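Local coordinates for CytC3 (Streptomyces, PDB 3GJA), which is a nonheme iron halogenase of the phytanoyl-CoA dioxygenase family, probably chlorinating an aliphatic substrate during biosynthesis, at residues S156-G168 with A221-A231. Sequence-based numbering, arbitrary orientation.
Sequences STEQNGCLQLMPG and AYPMVLKPGEA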
loop_
_atom_site.group_PDB
_atom_site.type_symbol
_atom_site.label_atom_id
_atom_site.label_comp_id
_atom_site.label_asym_id
_atom_site.label_seq_id
_atom_site.Cartn_x
_atom_site.Cartn_y
_atom_site.Cartn_z
ATOM N N SER A 156 12.989 -0.248 -10.089
ATOM C CA SER A 156 13.422 -0.966 -8.899
ATOM C C SER A 156 14.248 -2.128 -9.420
ATOM O O SER A 156 13.715 -3.074 -10.005
ATOM C CB SER A 156 12.229 -1.490 -8.099
ATOM O OG SER A 156 12.679 -2.149 -6.929
ATOM N N THR A 157 15.555 -2.035 -9.218
ATOM C CA THR A 157 16.489 -3.043 -9.694
ATOM C C THR A 157 17.230 -3.717 -8.554
ATOM O O THR A 157 17.075 -3.350 -7.383
ATOM C CB THR A 157 17.546 -2.407 -10.591
ATOM O OG1 THR A 157 18.329 -1.493 -9.807
ATOM C CG2 THR A 157 16.887 -1.645 -11.743
ATOM N N GLU A 158 18.048 -4.704 -8.906
ATOM C CA GLU A 158 18.838 -5.397 -7.906
ATOM C C GLU A 158 19.888 -4.427 -7.397
ATOM O O GLU A 158 20.175 -4.381 -6.202
ATOM C CB GLU A 158 19.507 -6.634 -8.497
ATOM C CG GLU A 158 18.534 -7.758 -8.786
ATOM C CD GLU A 158 19.237 -9.037 -9.181
ATOM O OE1 GLU A 158 19.988 -9.583 -8.342
ATOM O OE2 GLU A 158 19.043 -9.494 -10.330
ATOM N N GLN A 159 20.447 -3.636 -8.305
ATOM C CA GLN A 159 21.460 -2.660 -7.929
ATOM C C GLN A 159 20.870 -1.597 -7.005
ATOM O O GLN A 159 21.565 -1.078 -6.138
ATOM C CB GLN A 159 22.052 -1.994 -9.174
ATOM C CG GLN A 159 23.189 -1.044 -8.846
ATOM C CD GLN A 159 23.995 -0.636 -10.065
ATOM O OE1 GLN A 159 23.554 0.173 -10.882
ATOM N NE2 GLN A 159 25.188 -1.208 -10.195
ATOM N N ASN A 160 19.585 -1.300 -7.213
ATOM C CA ASN A 160 18.796 -0.315 -6.443
ATOM C C ASN A 160 18.319 -0.781 -5.074
ATOM O O ASN A 160 17.784 0.017 -4.304
ATOM C CB ASN A 160 17.521 0.072 -7.218
ATOM C CG ASN A 160 17.612 1.431 -7.799
ATOM O OD1 ASN A 160 18.530 2.182 -7.466
ATOM N ND2 ASN A 160 16.674 1.779 -8.664
ATOM N N GLY A 161 18.449 -2.075 -4.808
ATOM C CA GLY A 161 17.987 -2.625 -3.548
ATOM C C GLY A 161 16.530 -3.065 -3.622
ATOM O O GLY A 161 15.754 -2.831 -2.686
ATOM N N CYS A 162 16.156 -3.709 -4.727
ATOM C CA CYS A 162 14.783 -4.175 -4.925
ATOM C C CYS A 162 14.338 -5.213 -3.905
ATOM O O CYS A 162 15.154 -5.871 -3.258
ATOM C CB CYS A 162 14.610 -4.774 -6.321
ATOM S SG CYS A 162 15.490 -6.350 -6.551
ATOM N N LEU A 163 13.025 -5.365 -3.785
ATOM C CA LEU A 163 12.435 -6.317 -2.861
ATOM C C LEU A 163 12.742 -7.745 -3.305
ATOM O O LEU A 163 13.084 -7.996 -4.464
ATOM C CB LEU A 163 10.914 -6.114 -2.801
ATOM C CG LEU A 163 10.410 -4.702 -2.457
ATOM C CD1 LEU A 163 8.910 -4.603 -2.717
ATOM C CD2 LEU A 163 10.734 -4.375 -1.003
ATOM N N GLN A 164 12.616 -8.677 -2.366
ATOM C CA GLN A 164 12.851 -10.091 -2.628
ATOM C C GLN A 164 11.695 -10.891 -2.034
ATOM O O GLN A 164 11.330 -10.701 -0.872
ATOM C CB GLN A 164 14.158 -10.532 -1.983
ATOM C CG GLN A 164 15.388 -9.902 -2.579
ATOM C CD GLN A 164 16.612 -10.148 -1.731
ATOM O OE1 GLN A 164 16.818 -9.483 -0.717
ATOM N NE2 GLN A 164 17.425 -11.119 -2.130
ATOM N N LEU A 165 11.112 -11.765 -2.844
ATOM C CA LEU A 165 9.999 -12.611 -2.415
ATOM C C LEU A 165 10.352 -14.065 -2.719
ATOM O O LEU A 165 11.188 -14.332 -3.574
ATOM C CB LEU A 165 8.716 -12.254 -3.176
ATOM C CG LEU A 165 7.963 -10.942 -2.957
ATOM C CD1 LEU A 165 7.721 -10.755 -1.480
ATOM C CD2 LEU A 165 8.738 -9.776 -3.518
ATOM N N MET A 166 9.739 -15.009 -2.018
ATOM C CA MET A 166 10.015 -16.411 -2.309
ATOM C C MET A 166 8.708 -17.156 -2.553
ATOM O O MET A 166 7.710 -16.918 -1.872
ATOM C CB MET A 166 10.813 -17.086 -1.177
ATOM C CG MET A 166 10.156 -17.103 0.197
ATOM S SD MET A 166 11.015 -18.253 1.338
ATOM C CE MET A 166 12.671 -17.557 1.381
ATOM N N PRO A 167 8.695 -18.052 -3.548
ATOM C CA PRO A 167 7.515 -18.846 -3.903
ATOM C C PRO A 167 7.042 -19.678 -2.716
ATOM O O PRO A 167 7.647 -19.631 -1.647
ATOM C CB PRO A 167 8.020 -19.715 -5.047
ATOM C CG PRO A 167 9.059 -18.855 -5.683
ATOM C CD PRO A 167 9.793 -18.305 -4.490
ATOM N N GLY A 168 5.972 -20.442 -2.905
ATOM C CA GLY A 168 5.463 -21.258 -1.817
ATOM C C GLY A 168 4.859 -20.368 -0.754
ATOM O O GLY A 168 5.109 -19.166 -0.739
ATOM N N ALA A 221 17.683 -15.892 -3.902
ATOM C CA ALA A 221 17.592 -14.484 -4.388
ATOM C C ALA A 221 16.129 -14.091 -4.591
ATOM O O ALA A 221 15.520 -13.484 -3.711
ATOM C CB ALA A 221 18.371 -14.328 -5.698
ATOM N N TYR A 222 15.574 -14.444 -5.748
ATOM C CA TYR A 222 14.182 -14.136 -6.071
ATOM C C TYR A 222 13.876 -12.633 -6.011
ATOM O O TYR A 222 13.021 -12.190 -5.240
ATOM C CB TYR A 222 13.249 -14.857 -5.105
ATOM C CG TYR A 222 13.565 -16.313 -4.851
ATOM C CD1 TYR A 222 14.642 -16.689 -4.042
ATOM C CD2 TYR A 222 12.747 -17.316 -5.368
ATOM C CE1 TYR A 222 14.886 -18.029 -3.748
ATOM C CE2 TYR A 222 12.981 -18.654 -5.082
ATOM C CZ TYR A 222 14.048 -19.006 -4.268
ATOM O OH TYR A 222 14.244 -20.333 -3.958
ATOM N N PRO A 223 14.564 -11.829 -6.831
ATOM C CA PRO A 223 14.322 -10.386 -6.820
ATOM C C PRO A 223 13.103 -9.983 -7.632
ATOM O O PRO A 223 12.857 -10.527 -8.709
ATOM C CB PRO A 223 15.605 -9.831 -7.416
ATOM C CG PRO A 223 15.920 -10.851 -8.462
ATOM C CD PRO A 223 15.664 -12.169 -7.750
ATOM N N MET A 224 12.337 -9.027 -7.116
ATOM C CA MET A 224 11.161 -8.539 -7.828
ATOM C C MET A 224 11.535 -7.217 -8.501
ATOM O O MET A 224 11.273 -6.129 -7.972
ATOM C CB MET A 224 9.987 -8.342 -6.858
ATOM C CG MET A 224 8.682 -7.864 -7.512
ATOM S SD MET A 224 8.092 -8.885 -8.904
ATOM C CE MET A 224 7.594 -10.394 -8.050
ATOM N N VAL A 225 12.174 -7.334 -9.660
ATOM C CA VAL A 225 12.598 -6.186 -10.447
ATOM C C VAL A 225 11.374 -5.548 -11.098
ATOM O O VAL A 225 10.519 -6.249 -11.636
ATOM C CB VAL A 225 13.595 -6.623 -11.537
ATOM C CG1 VAL A 225 13.951 -5.453 -12.430
ATOM C CG2 VAL A 225 14.840 -7.191 -10.884
ATOM N N LEU A 226 11.297 -4.220 -11.066
ATOM C CA LEU A 226 10.149 -3.520 -11.633
ATOM C C LEU A 226 10.532 -2.315 -12.476
ATOM O O LEU A 226 11.452 -1.581 -12.148
ATOM C CB LEU A 226 9.218 -3.038 -10.508
ATOM C CG LEU A 226 8.643 -4.064 -9.528
ATOM C CD1 LEU A 226 8.004 -3.339 -8.339
ATOM C CD2 LEU A 226 7.631 -4.948 -10.239
ATOM N N LYS A 227 9.810 -2.101 -13.566
ATOM C CA LYS A 227 10.069 -0.942 -14.400
ATOM C C LYS A 227 9.148 0.136 -13.864
ATOM O O LYS A 227 8.212 -0.156 -13.118
ATOM C CB LYS A 227 9.711 -1.240 -15.851
ATOM C CG LYS A 227 10.521 -2.369 -16.446
ATOM C CD LYS A 227 10.181 -2.574 -17.907
ATOM C CE LYS A 227 11.000 -3.710 -18.493
ATOM N NZ LYS A 227 10.658 -3.938 -19.923
ATOM N N PRO A 228 9.406 1.401 -14.210
ATOM C CA PRO A 228 8.508 2.439 -13.697
ATOM C C PRO A 228 7.104 2.113 -14.195
ATOM O O PRO A 228 6.924 1.765 -15.363
ATOM C CB PRO A 228 9.060 3.715 -14.332
ATOM C CG PRO A 228 10.524 3.418 -14.475
ATOM C CD PRO A 228 10.526 1.990 -14.967
ATOM N N GLY A 229 6.114 2.192 -13.315
ATOM C CA GLY A 229 4.759 1.903 -13.746
ATOM C C GLY A 229 4.304 0.493 -13.431
ATOM O O GLY A 229 3.110 0.180 -13.515
ATOM N N GLU A 230 5.245 -0.374 -13.082
ATOM C CA GLU A 230 4.876 -1.739 -12.736
ATOM C C GLU A 230 4.714 -1.833 -11.232
ATOM O O GLU A 230 5.254 -1.019 -10.488
ATOM C CB GLU A 230 5.941 -2.732 -13.189
ATOM C CG GLU A 230 6.152 -2.771 -14.683
ATOM C CD GLU A 230 7.087 -3.886 -15.092
ATOM O OE1 GLU A 230 8.173 -4.011 -14.480
ATOM O OE2 GLU A 230 6.740 -4.634 -16.029
ATOM N N ALA A 231 3.972 -2.836 -10.788
ATOM C CA ALA A 231 3.755 -3.026 -9.372
ATOM C C ALA A 231 3.789 -4.493 -8.998
ATOM O O ALA A 231 3.660 -5.382 -9.849
ATOM C CB ALA A 231 2.408 -2.437 -8.968
HETATM O O HOH W 1 11.139 -4.162 -5.978
#
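Backbone bridging in the cupin-type beta barrel, beside the two-stranded sheet of 163-165 and 240-242, joins Ser156 and strand 163-165 to the chain leading into strand 230-235. Ser156 and Leu226 form an antiparallel hydrogen-bonded pair, closed by Ser156 N to Leu226 O and Leu226 N to Ser156 O, each 2.9 Å. Farther along, Met224 N gives a nearly straight bond to Leu163 O (2.9 Å, 176° at the hydrogen), and Leu165 N reaches Tyr222 O. Where the backbones part, one water bonds Ser156 OG, Leu163 N and Met224 O together. The turn 158-161 brings Cys162 back, with SG staggered between its own backbone N and carbonyl carbon (chi1 69°), which points it at Pro223, SG to Pro223 CB 3.6 Å; Glu158 lays its CG against the same CB at 3.8 Å. Gln164 rests its CG alongside Ala221 O at 3.8 Å, and an alanine here, ending at CB, would probably uncover that carbonyl and open a gap beside Leu243. Leu165 CD2 meets Met224 CB at 3.8 Å. Strand 163-165 pairs antiparallel with strand 240-242, while Leu165 packs on Tyr25 and Met224 on Pro28, both of strand 25-30, and Leu226 reaches Trp150 and Ala152 of strand 147-152.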